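Local coordinates for ABC transporter sugar binding protein (Xanthomonas axonopodis pv. citri, PDB 3UOR), which probably serves as the periplasmic maltose-binding component (MalE) of an ABC transporter that takes up sugar in this plant-pathogenic bacterium, at residues A[105-108]-A[109-113]; A[221-224]-A[225-229]; A[344-347]-A[348-351]; A[385-388]-A[389-392]. All blocks are in the same frame, centred on the assembly; numbering follows the deposited sequence.

How the contacts relate
All four contacts are local, each within one continuous run of chain at a helix or a helix junction, and they follow one another in series along the sequence. Contacts 2 and 4 belong together: their centres lie 13 Å apart, and helices 221-235 and 377-394 pack directly, with Leu227 CD1 3.9 Å and Phe223 CZ 4.2 Å from Thr388 CG2. Contact 1 stands about 43 Å, centre to centre, from contact 4, on the opposite side of the chain's centre. Contact 3 is nearer to contact 1, with centres 23 Å apart and nearest atoms about 12 Å apart. All four are structural packing, with no sugar site identified at any of them.

Contact 1. Residues A[105-108]-A[109-113]; sequences PMQP and YVARS
Met106 and Tyr109 both carry CG anti to their own carbonyl carbon, and the Met106 chain then folds at its next two torsions. The thioether thereby comes up beside the phenol ring, with Met106 CE 4.1 Å from Tyr109 CD2. Its sulfur, Met106 SD, stands 5.4 Å from the ring centroid and 47° off the ring normal, an oblique Met-aromatic contact. At the ring edge, near its plane, Pro105 O approaches Tyr109 CD2 to 3.8 Å. Gln107 sends its CG the other way, anti to the backbone N (chi1 -174°), and a bend at the following torsion turns the amide toward the following turn: Gln107 OE1 meets Val110 CB, and Gln107 NE2 lies 3.9 Å from the methyl CB of Ala111. The backbone joins these groups in the turn leading into helix 107-111. Met106 O accepts Val110 N at 3.0 Å and, weakly, Tyr109 N; Gln107 O accepts Ala111 N at 2.9 Å. At the far end, Arg112 CG rests 3.3 Å from Pro108 O. Around this turn, Trp318 of helix 314-324 meets the Tyr109 ring with planes at about 30° and also touches Val110, while Leu135 of strand 134-150 packs on Met106. The phenol hydroxyl has a weak hydrogen bond with Glu104. Chemically, then, the turn is two-sided: sulfur, aromatic and valine surfaces join it to the protein interior, whereas the exposed Gln107 amide makes van der Waals contacts along the helix surface.

Contact 2. Residues A[221-224]-A[225-229]; sequences AGFR and KALGF
Phe223 and Leu227 meet one turn apart in the first part of helix 221-235, a regular alpha-helix within the solute-binding-protein fold. Backbone bonds form its i to i+4 ladder. Leu227 N reaches Phe223 O at 2.7 Å and almost straight (173°), Ala226 N reaches Gly222 O at 2.9 Å, and Lys225 N reaches Ala221 O, with a weak second link to Gly222 O. Gly228 N bonds Arg224 O at 3.0 Å. Apolar packing comes from Phe223, whose CG is anti to the backbone N (chi1 -173°); the ring swings along the helix and receives Leu227 over one face. Beyond the turn, this ring packs on Val402 and Leu405 of helix 398-412 and meets Phe218 edge-to-face. Charge is directed away from the turn: the extended Arg224 chain forms a salt bridge with Asp399 through NH1, while its NE bonds Arg219 O, so two partners fix the guanidinium. Lys225, on the exposed side, lays its CB 3.5 Å from Ala221 O. Across the face of the Phe223 ring, the closest side-chain approach is CE2 to Leu227 CB, 4.2 Å.

Contact 3. Residues A[344-347]-A[348-351]; sequences RSTW and KLPS
Lys348 folds back over the turn that precedes it, its aliphatic chain lying along the carbonyl of Arg344: CG is 3.5 Å and CE 3.8 Å from Arg344 O. Its CG stands anti to the carbonyl carbon (chi1 -68°), and a bend at the last torsion brings NZ within 4.0 Å of both Arg344 CB and Ser345 CB. Leu349 settles one residue further on, its CB 3.4 Å from Thr346 O, while its CD1 approaches Thr346 CG2. In the backbone, Lys348 N is shared between Arg344 O and Ser345 O by two weak bonds, and Leu349 N reaches Thr346 O at 3.2 Å from well above the carbonyl plane, 65° out of it. A second shell positions these groups. Asp120 bonds the Ser345 hydroxyl and makes a long, weak ion pair with Lys348 NZ. Arg344 NE, 6.7 Å from the like charge of Lys348 NZ, forms a salt bridge with Glu366, which would probably ease any repulsion between the two. Gln330 bonds Thr346 OG1, Pro341 O takes Trp347 NE1, and Pro327 and Ala331 of helix 327-337 pack on Leu349. The short, weakly bonded helix 344-348 thus ends in a bend, with Leu349 at the N-cap position and Pro350 in the first turn of helix 350-353: a helix-to-helix junction on the surface of the binding protein.

Contact 4. Residues A[385-388]-A[389-392]; sequences RLVT and ERVV
Helix 377-394 carries an i to i+4 salt bridge between Arg385 and Glu389. The two chains run side by side in the same direction, each with CG anti to its backbone N (chi1 177° and 179°), and Arg385 bends at its third torsion to present NH1 to Glu389 OE1 at 3.3 Å, a long and weak bond. The carboxylate oxygen lies at the guanidinium edge, near its plane, and the two planar groups are turned 73° apart. A water donates to Leu386 O at 2.8 Å and weakly to the same OE1, tying the carboxylate to the backbone, while Glu389 OE2 has a salt bridge of its own with Arg393. Arg390, twice bent, lays one guanidinium face over Leu386 O and Val387 CA; its NH2 lies 3.6 Å from Val387 CG2 and also forms a salt bridge with Glu404. Along the backbone, Val392 N reaches Thr388 O at 2.8 Å, Glu389 N reaches Arg385 O at 3.0 Å, and Val391 N bonds Val387 O. On the buried side, Val387 and Val391 pack on Ala401 of helix 398-412, whereas Thr388 touches Leu227, and Val392 touches Asp231 and Tyr234, of helix 221-235, placing helix 377-394 against helices 398-412 and 221-235.

Contact 1. Residues A[105-108]-A[109-113]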
loop_
_atom_site.group_PDB
_atom_site.type_symbol
_atom_site.label_atom_id
_atom_site.label_comp_id
_atom_site.label_asym_id
_atom_site.label_seq_id
_atom_site.Cartn_x
_atom_site.Cartn_y
_atom_site.Cartn_z
ATOM N N PRO A 105 -10.544 -20.729 3.220
ATOM C CA PRO A 105 -9.748 -20.443 4.422
ATOM C C PRO A 105 -8.335 -20.986 4.250
ATOM O O PRO A 105 -8.170 -22.126 3.828
ATOM C CB PRO A 105 -10.472 -21.221 5.522
ATOM C CG PRO A 105 -11.900 -21.375 4.994
ATOM C CD PRO A 105 -11.735 -21.544 3.515
ATOM N N MET A 106 -7.334 -20.180 4.579
ATOM C CA MET A 106 -5.962 -20.520 4.276
ATOM C C MET A 106 -5.208 -21.109 5.453
ATOM O O MET A 106 -4.148 -21.691 5.266
ATOM C CB MET A 106 -5.208 -19.293 3.780
ATOM C CG MET A 106 -5.586 -18.862 2.385
ATOM S SD MET A 106 -4.992 -20.061 1.190
ATOM C CE MET A 106 -6.526 -20.837 0.862
ATOM N N GLN A 107 -5.725 -20.948 6.659
ATOM C CA GLN A 107 -4.960 -21.355 7.835
ATOM C C GLN A 107 -4.576 -22.841 7.837
ATOM O O GLN A 107 -3.472 -23.180 8.229
ATOM C CB GLN A 107 -5.661 -20.958 9.139
ATOM C CG GLN A 107 -4.830 -21.244 10.394
ATOM C CD GLN A 107 -3.383 -20.750 10.300
ATOM O OE1 GLN A 107 -3.097 -19.725 9.675
ATOM N NE2 GLN A 107 -2.465 -21.479 10.933
ATOM N N PRO A 108 -5.482 -23.731 7.387
ATOM C CA PRO A 108 -5.132 -25.155 7.307
ATOM C C PRO A 108 -3.945 -25.443 6.374
ATOM O O PRO A 108 -3.164 -26.357 6.642
ATOM C CB PRO A 108 -6.413 -25.804 6.768
ATOM C CG PRO A 108 -7.496 -24.875 7.186
ATOM C CD PRO A 108 -6.902 -23.497 7.083
ATOM N N TYR A 109 -3.805 -24.677 5.297
ATOM C CA TYR A 109 -2.676 -24.864 4.389
ATOM C C TYR A 109 -1.416 -24.262 4.990
ATOM O O TYR A 109 -0.331 -24.822 4.880
ATOM C CB TYR A 109 -2.964 -24.248 3.017
ATOM C CG TYR A 109 -4.133 -24.882 2.300
ATOM C CD1 TYR A 109 -3.951 -25.975 1.461
ATOM C CD2 TYR A 109 -5.425 -24.394 2.469
ATOM C CE1 TYR A 109 -5.033 -26.569 0.808
ATOM C CE2 TYR A 109 -6.511 -24.977 1.817
ATOM C CZ TYR A 109 -6.303 -26.062 0.989
ATOM O OH TYR A 109 -7.373 -26.639 0.344
ATOM N N VAL A 110 -1.555 -23.110 5.632
ATOM C CA VAL A 110 -0.386 -22.433 6.173
ATOM C C VAL A 110 0.210 -23.309 7.277
ATOM O O VAL A 110 1.428 -23.440 7.402
ATOM C CB VAL A 110 -0.741 -21.033 6.732
ATOM C CG1 VAL A 110 0.423 -20.491 7.542
ATOM C CG2 VAL A 110 -1.116 -20.069 5.583
ATOM N N ALA A 111 -0.668 -23.922 8.062
ATOM C CA ALA A 111 -0.256 -24.728 9.200
ATOM C C ALA A 111 0.532 -25.961 8.771
ATOM O O ALA A 111 1.389 -26.442 9.512
ATOM C CB ALA A 111 -1.482 -25.144 10.035
ATOM N N ARG A 112 0.238 -26.473 7.580
ATOM C CA ARG A 112 0.923 -27.655 7.071
ATOM C C ARG A 112 2.077 -27.293 6.154
ATOM O O ARG A 112 2.666 -28.169 5.531
ATOM C CB ARG A 112 -0.065 -28.535 6.327
ATOM C CG ARG A 112 -1.212 -29.007 7.237
ATOM C CD ARG A 112 -2.135 -29.985 6.538
ATOM N NE ARG A 112 -2.936 -30.797 7.470
ATOM C CZ ARG A 112 -4.023 -31.484 7.108
ATOM N NH1 ARG A 112 -4.450 -31.442 5.846
ATOM N NH2 ARG A 112 -4.698 -32.205 8.002
ATOM N N SER A 113 2.386 -26.001 6.044
ATOM C CA SER A 113 3.430 -25.573 5.121
ATOM C C SER A 113 4.679 -25.163 5.868
ATOM O O SER A 113 4.633 -24.298 6.753
ATOM C CB SER A 113 2.957 -24.405 4.251
ATOM O OG SER A 113 4.054 -23.851 3.537
#

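Contact 2. Residues A[221-224]-A[225-229]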
loop_
_atom_site.group_PDB
_atom_site.type_symbol
_atom_site.label_atom_id
_atom_site.label_comp_id
_atom_site.label_asym_id
_atom_site.label_seq_id
_atom_site.Cartn_x
_atom_site.Cartn_y
_atom_site.Cartn_z
ATOM N N ALA A 221 -9.634 12.217 17.750
ATOM C CA ALA A 221 -8.377 12.959 17.910
ATOM C C ALA A 221 -7.322 12.622 16.860
ATOM O O ALA A 221 -6.616 13.498 16.367
ATOM C CB ALA A 221 -7.800 12.765 19.330
ATOM N N GLY A 222 -7.210 11.344 16.517
ATOM C CA GLY A 222 -6.155 10.916 15.621
ATOM C C GLY A 222 -6.311 11.522 14.245
ATOM O O GLY A 222 -5.372 12.130 13.705
ATOM N N PHE A 223 -7.491 11.368 13.655
ATOM C CA PHE A 223 -7.657 11.951 12.325
ATOM C C PHE A 223 -7.483 13.474 12.333
ATOM O O PHE A 223 -6.843 14.039 11.427
ATOM C CB PHE A 223 -8.945 11.551 11.614
ATOM C CG PHE A 223 -8.978 12.035 10.192
ATOM C CD1 PHE A 223 -8.157 11.448 9.237
ATOM C CD2 PHE A 223 -9.748 13.126 9.825
ATOM C CE1 PHE A 223 -8.138 11.907 7.930
ATOM C CE2 PHE A 223 -9.749 13.592 8.506
ATOM C CZ PHE A 223 -8.931 12.996 7.564
ATOM N N ARG A 224 -7.999 14.133 13.369
ATOM C CA ARG A 224 -7.808 15.577 13.490
ATOM C C ARG A 224 -6.333 15.956 13.539
ATOM O O ARG A 224 -5.936 16.993 12.998
ATOM C CB ARG A 224 -8.518 16.125 14.724
ATOM C CG ARG A 224 -10.039 16.097 14.622
ATOM C CD ARG A 224 -10.617 16.621 15.923
ATOM N NE ARG A 224 -12.078 16.558 16.017
ATOM C CZ ARG A 224 -12.886 17.568 15.707
ATOM N NH1 ARG A 224 -12.382 18.699 15.235
ATOM N NH2 ARG A 224 -14.186 17.446 15.869
ATOM N N LYS A 225 -5.518 15.131 14.195
ATOM C CA LYS A 225 -4.081 15.430 14.316
ATOM C C LYS A 225 -3.435 15.233 12.925
ATOM O O LYS A 225 -2.657 16.064 12.454
ATOM C CB LYS A 225 -3.429 14.528 15.373
ATOM C CG LYS A 225 -2.056 14.968 15.877
ATOM C CD LYS A 225 -1.395 13.834 16.692
ATOM C CE LYS A 225 -0.241 14.290 17.597
ATOM N NZ LYS A 225 0.953 14.814 16.889
ATOM N N ALA A 226 -3.817 14.158 12.248
ATOM C CA ALA A 226 -3.291 13.852 10.913
ATOM C C ALA A 226 -3.703 14.896 9.873
ATOM O O ALA A 226 -2.882 15.386 9.073
ATOM C CB ALA A 226 -3.750 12.431 10.476
ATOM N N LEU A 227 -4.985 15.234 9.875
ATOM C CA LEU A 227 -5.466 16.345 9.043
ATOM C C LEU A 227 -4.677 17.626 9.313
ATOM O O LEU A 227 -4.254 18.323 8.389
ATOM C CB LEU A 227 -6.972 16.616 9.263
ATOM C CG LEU A 227 -7.561 17.724 8.370
ATOM C CD1 LEU A 227 -7.329 17.345 6.883
ATOM C CD2 LEU A 227 -9.059 17.901 8.659
ATOM N N GLY A 228 -4.466 17.932 10.583
ATOM C CA GLY A 228 -3.716 19.130 10.931
ATOM C C GLY A 228 -2.308 19.152 10.348
ATOM O O GLY A 228 -1.886 20.140 9.715
ATOM N N PHE A 229 -1.574 18.059 10.569
ATOM C CA PHE A 229 -0.183 17.920 10.104
ATOM C C PHE A 229 -0.115 17.999 8.568
ATOM O O PHE A 229 0.704 18.719 8.001
ATOM C CB PHE A 229 0.386 16.577 10.602
ATOM C CG PHE A 229 1.822 16.331 10.223
ATOM C CD1 PHE A 229 2.832 17.163 10.692
ATOM C CD2 PHE A 229 2.165 15.231 9.442
ATOM C CE1 PHE A 229 4.163 16.923 10.359
ATOM C CE2 PHE A 229 3.478 14.978 9.105
ATOM C CZ PHE A 229 4.494 15.822 9.567
#

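Contact 3. Residues A[344-347]-A[348-351]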
loop_
_atom_site.group_PDB
_atom_site.type_symbol
_atom_site.label_atom_id
_atom_site.label_comp_id
_atom_site.label_asym_id
_atom_site.label_seq_id
_atom_site.Cartn_x
_atom_site.Cartn_y
_atom_site.Cartn_z
ATOM N N ARG A 344 10.298 -11.396 6.282
ATOM C CA ARG A 344 11.629 -10.987 6.712
ATOM C C ARG A 344 12.729 -11.775 6.062
ATOM O O ARG A 344 13.797 -11.239 5.782
ATOM C CB ARG A 344 11.784 -11.129 8.216
ATOM C CG ARG A 344 10.826 -10.287 8.945
ATOM C CD ARG A 344 11.306 -9.992 10.321
ATOM N NE ARG A 344 10.236 -9.278 11.002
ATOM C CZ ARG A 344 9.170 -9.882 11.502
ATOM N NH1 ARG A 344 9.058 -11.204 11.405
ATOM N NH2 ARG A 344 8.225 -9.171 12.098
ATOM N N SER A 345 12.490 -13.052 5.818
ATOM C CA SER A 345 13.596 -13.860 5.334
ATOM C C SER A 345 13.970 -13.498 3.895
ATOM O O SER A 345 15.125 -13.614 3.506
ATOM C CB SER A 345 13.364 -15.365 5.558
ATOM O OG SER A 345 12.299 -15.858 4.782
ATOM N N THR A 346 13.011 -13.028 3.109
ATOM C CA THR A 346 13.363 -12.575 1.768
ATOM C C THR A 346 14.234 -11.338 1.875
ATOM O O THR A 346 15.133 -11.140 1.072
ATOM C CB THR A 346 12.146 -12.234 0.940
ATOM O OG1 THR A 346 11.253 -13.342 0.963
ATOM C CG2 THR A 346 12.553 -11.967 -0.502
ATOM N N TRP A 347 13.960 -10.518 2.888
ATOM C CA TRP A 347 14.702 -9.280 3.103
ATOM C C TRP A 347 16.125 -9.538 3.576
ATOM O O TRP A 347 16.968 -8.651 3.483
ATOM C CB TRP A 347 13.960 -8.359 4.082
ATOM C CG TRP A 347 12.869 -7.564 3.365
ATOM C CD1 TRP A 347 11.572 -7.931 3.196
ATOM C CD2 TRP A 347 13.027 -6.314 2.677
ATOM N NE1 TRP A 347 10.897 -6.977 2.470
ATOM C CE2 TRP A 347 11.775 -5.979 2.128
ATOM C CE3 TRP A 347 14.105 -5.443 2.481
ATOM C CZ2 TRP A 347 11.566 -4.804 1.409
ATOM C CZ3 TRP A 347 13.898 -4.279 1.760
ATOM C CH2 TRP A 347 12.631 -3.968 1.234
ATOM N N LYS A 348 16.391 -10.750 4.069
ATOM C CA LYS A 348 17.740 -11.090 4.535
ATOM C C LYS A 348 18.644 -11.548 3.393
ATOM O O LYS A 348 19.856 -11.566 3.533
ATOM C CB LYS A 348 17.702 -12.149 5.643
ATOM C CG LYS A 348 17.090 -11.655 6.960
ATOM C CD LYS A 348 16.846 -12.816 7.909
ATOM C CE LYS A 348 15.658 -12.546 8.837
ATOM N NZ LYS A 348 14.757 -13.748 8.978
ATOM N N LEU A 349 18.049 -11.934 2.266
ATOM C CA LEU A 349 18.830 -12.328 1.090
ATOM C C LEU A 349 19.691 -11.166 0.603
ATOM O O LEU A 349 19.246 -10.016 0.575
ATOM C CB LEU A 349 17.914 -12.844 -0.026
ATOM C CG LEU A 349 17.158 -14.121 0.341
ATOM C CD1 LEU A 349 16.162 -14.487 -0.729
ATOM C CD2 LEU A 349 18.164 -15.291 0.563
ATOM N N PRO A 350 20.942 -11.454 0.232
ATOM C CA PRO A 350 21.860 -10.371 -0.142
ATOM C C PRO A 350 21.308 -9.435 -1.231
ATOM O O PRO A 350 21.529 -8.229 -1.172
ATOM C CB PRO A 350 23.105 -11.127 -0.622
ATOM C CG PRO A 350 23.067 -12.427 0.159
ATOM C CD PRO A 350 21.601 -12.772 0.247
ATOM N N SER A 351 20.607 -9.995 -2.207
ATOM C CA SER A 351 19.894 -9.232 -3.220
ATOM C C SER A 351 19.156 -7.997 -2.628
ATOM O O SER A 351 19.229 -6.889 -3.164
ATOM C CB SER A 351 18.903 -10.194 -3.905
ATOM O OG SER A 351 18.112 -9.572 -4.908
#

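Contact 4. Residues A[385-388]-A[389-392]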
loop_
_atom_site.group_PDB
_atom_site.type_symbol
_atom_site.label_atom_id
_atom_site.label_comp_id
_atom_site.label_asym_id
_atom_site.label_seq_id
_atom_site.Cartn_x
_atom_site.Cartn_y
_atom_site.Cartn_z
ATOM N N ARG A 385 -10.491 11.925 0.866
ATOM C CA ARG A 385 -9.610 12.703 0.028
ATOM C C ARG A 385 -10.339 13.928 -0.564
ATOM O O ARG A 385 -9.741 14.995 -0.745
ATOM C CB ARG A 385 -9.094 11.817 -1.090
ATOM C CG ARG A 385 -8.233 12.545 -2.047
ATOM C CD ARG A 385 -8.093 11.766 -3.314
ATOM N NE ARG A 385 -9.287 11.783 -4.154
ATOM C CZ ARG A 385 -9.824 12.883 -4.666
ATOM N NH1 ARG A 385 -9.313 14.087 -4.382
ATOM N NH2 ARG A 385 -10.892 12.779 -5.444
ATOM N N LEU A 386 -11.626 13.778 -0.864
ATOM C CA LEU A 386 -12.388 14.895 -1.424
ATOM C C LEU A 386 -12.475 16.007 -0.405
ATOM O O LEU A 386 -12.365 17.179 -0.733
ATOM C CB LEU A 386 -13.807 14.475 -1.814
ATOM C CG LEU A 386 -13.918 13.604 -3.065
ATOM C CD1 LEU A 386 -15.380 13.262 -3.358
ATOM C CD2 LEU A 386 -13.283 14.311 -4.249
ATOM N N VAL A 387 -12.692 15.627 0.840
ATOM C CA VAL A 387 -12.819 16.592 1.921
ATOM C C VAL A 387 -11.489 17.261 2.193
ATOM O O VAL A 387 -11.431 18.466 2.393
ATOM C CB VAL A 387 -13.325 15.928 3.195
ATOM C CG1 VAL A 387 -13.017 16.782 4.374
ATOM C CG2 VAL A 387 -14.821 15.699 3.090
ATOM N N THR A 388 -10.403 16.495 2.179
ATOM C CA THR A 388 -9.116 17.093 2.531
ATOM C C THR A 388 -8.639 18.072 1.455
ATOM O O THR A 388 -8.033 19.092 1.763
ATOM C CB THR A 388 -8.026 16.030 2.819
ATOM O OG1 THR A 388 -7.815 15.237 1.643
ATOM C CG2 THR A 388 -8.469 15.127 3.949
ATOM N N GLU A 389 -8.910 17.768 0.193
ATOM C CA GLU A 389 -8.534 18.691 -0.862
ATOM C C GLU A 389 -9.312 20.002 -0.703
ATOM O O GLU A 389 -8.816 21.079 -1.031
ATOM C CB GLU A 389 -8.793 18.075 -2.221
ATOM C CG GLU A 389 -8.443 18.971 -3.382
ATOM C CD GLU A 389 -8.697 18.290 -4.707
ATOM O OE1 GLU A 389 -9.565 17.386 -4.754
ATOM O OE2 GLU A 389 -8.041 18.651 -5.699
ATOM N N ARG A 390 -10.522 19.914 -0.167
ATOM C CA ARG A 390 -11.324 21.115 0.055
ATOM C C ARG A 390 -10.742 21.925 1.206
ATOM O O ARG A 390 -10.711 23.152 1.162
ATOM C CB ARG A 390 -12.767 20.744 0.372
ATOM C CG ARG A 390 -13.782 21.725 -0.157
ATOM C CD ARG A 390 -15.042 20.972 -0.547
ATOM N NE ARG A 390 -15.557 20.228 0.597
ATOM C CZ ARG A 390 -16.117 19.026 0.529
ATOM N NH1 ARG A 390 -16.244 18.408 -0.642
ATOM N NH2 ARG A 390 -16.552 18.444 1.640
ATOM N N VAL A 391 -10.303 21.226 2.243
ATOM C CA VAL A 391 -9.616 21.857 3.351
ATOM C C VAL A 391 -8.366 22.574 2.852
ATOM O O VAL A 391 -8.149 23.746 3.180
ATOM C CB VAL A 391 -9.231 20.832 4.416
ATOM C CG1 VAL A 391 -8.157 21.397 5.356
ATOM C CG2 VAL A 391 -10.467 20.398 5.170
ATOM N N VAL A 392 -7.550 21.878 2.056
ATOM C CA VAL A 392 -6.316 22.476 1.544
ATOM C C VAL A 392 -6.555 23.646 0.579
ATOM O O VAL A 392 -5.950 24.704 0.709
ATOM C CB VAL A 392 -5.421 21.458 0.843
ATOM C CG1 VAL A 392 -4.185 22.146 0.303
ATOM C CG2 VAL A 392 -5.031 20.308 1.817
HETATM O O HOH W 1 -12.624 18.039 -3.369
#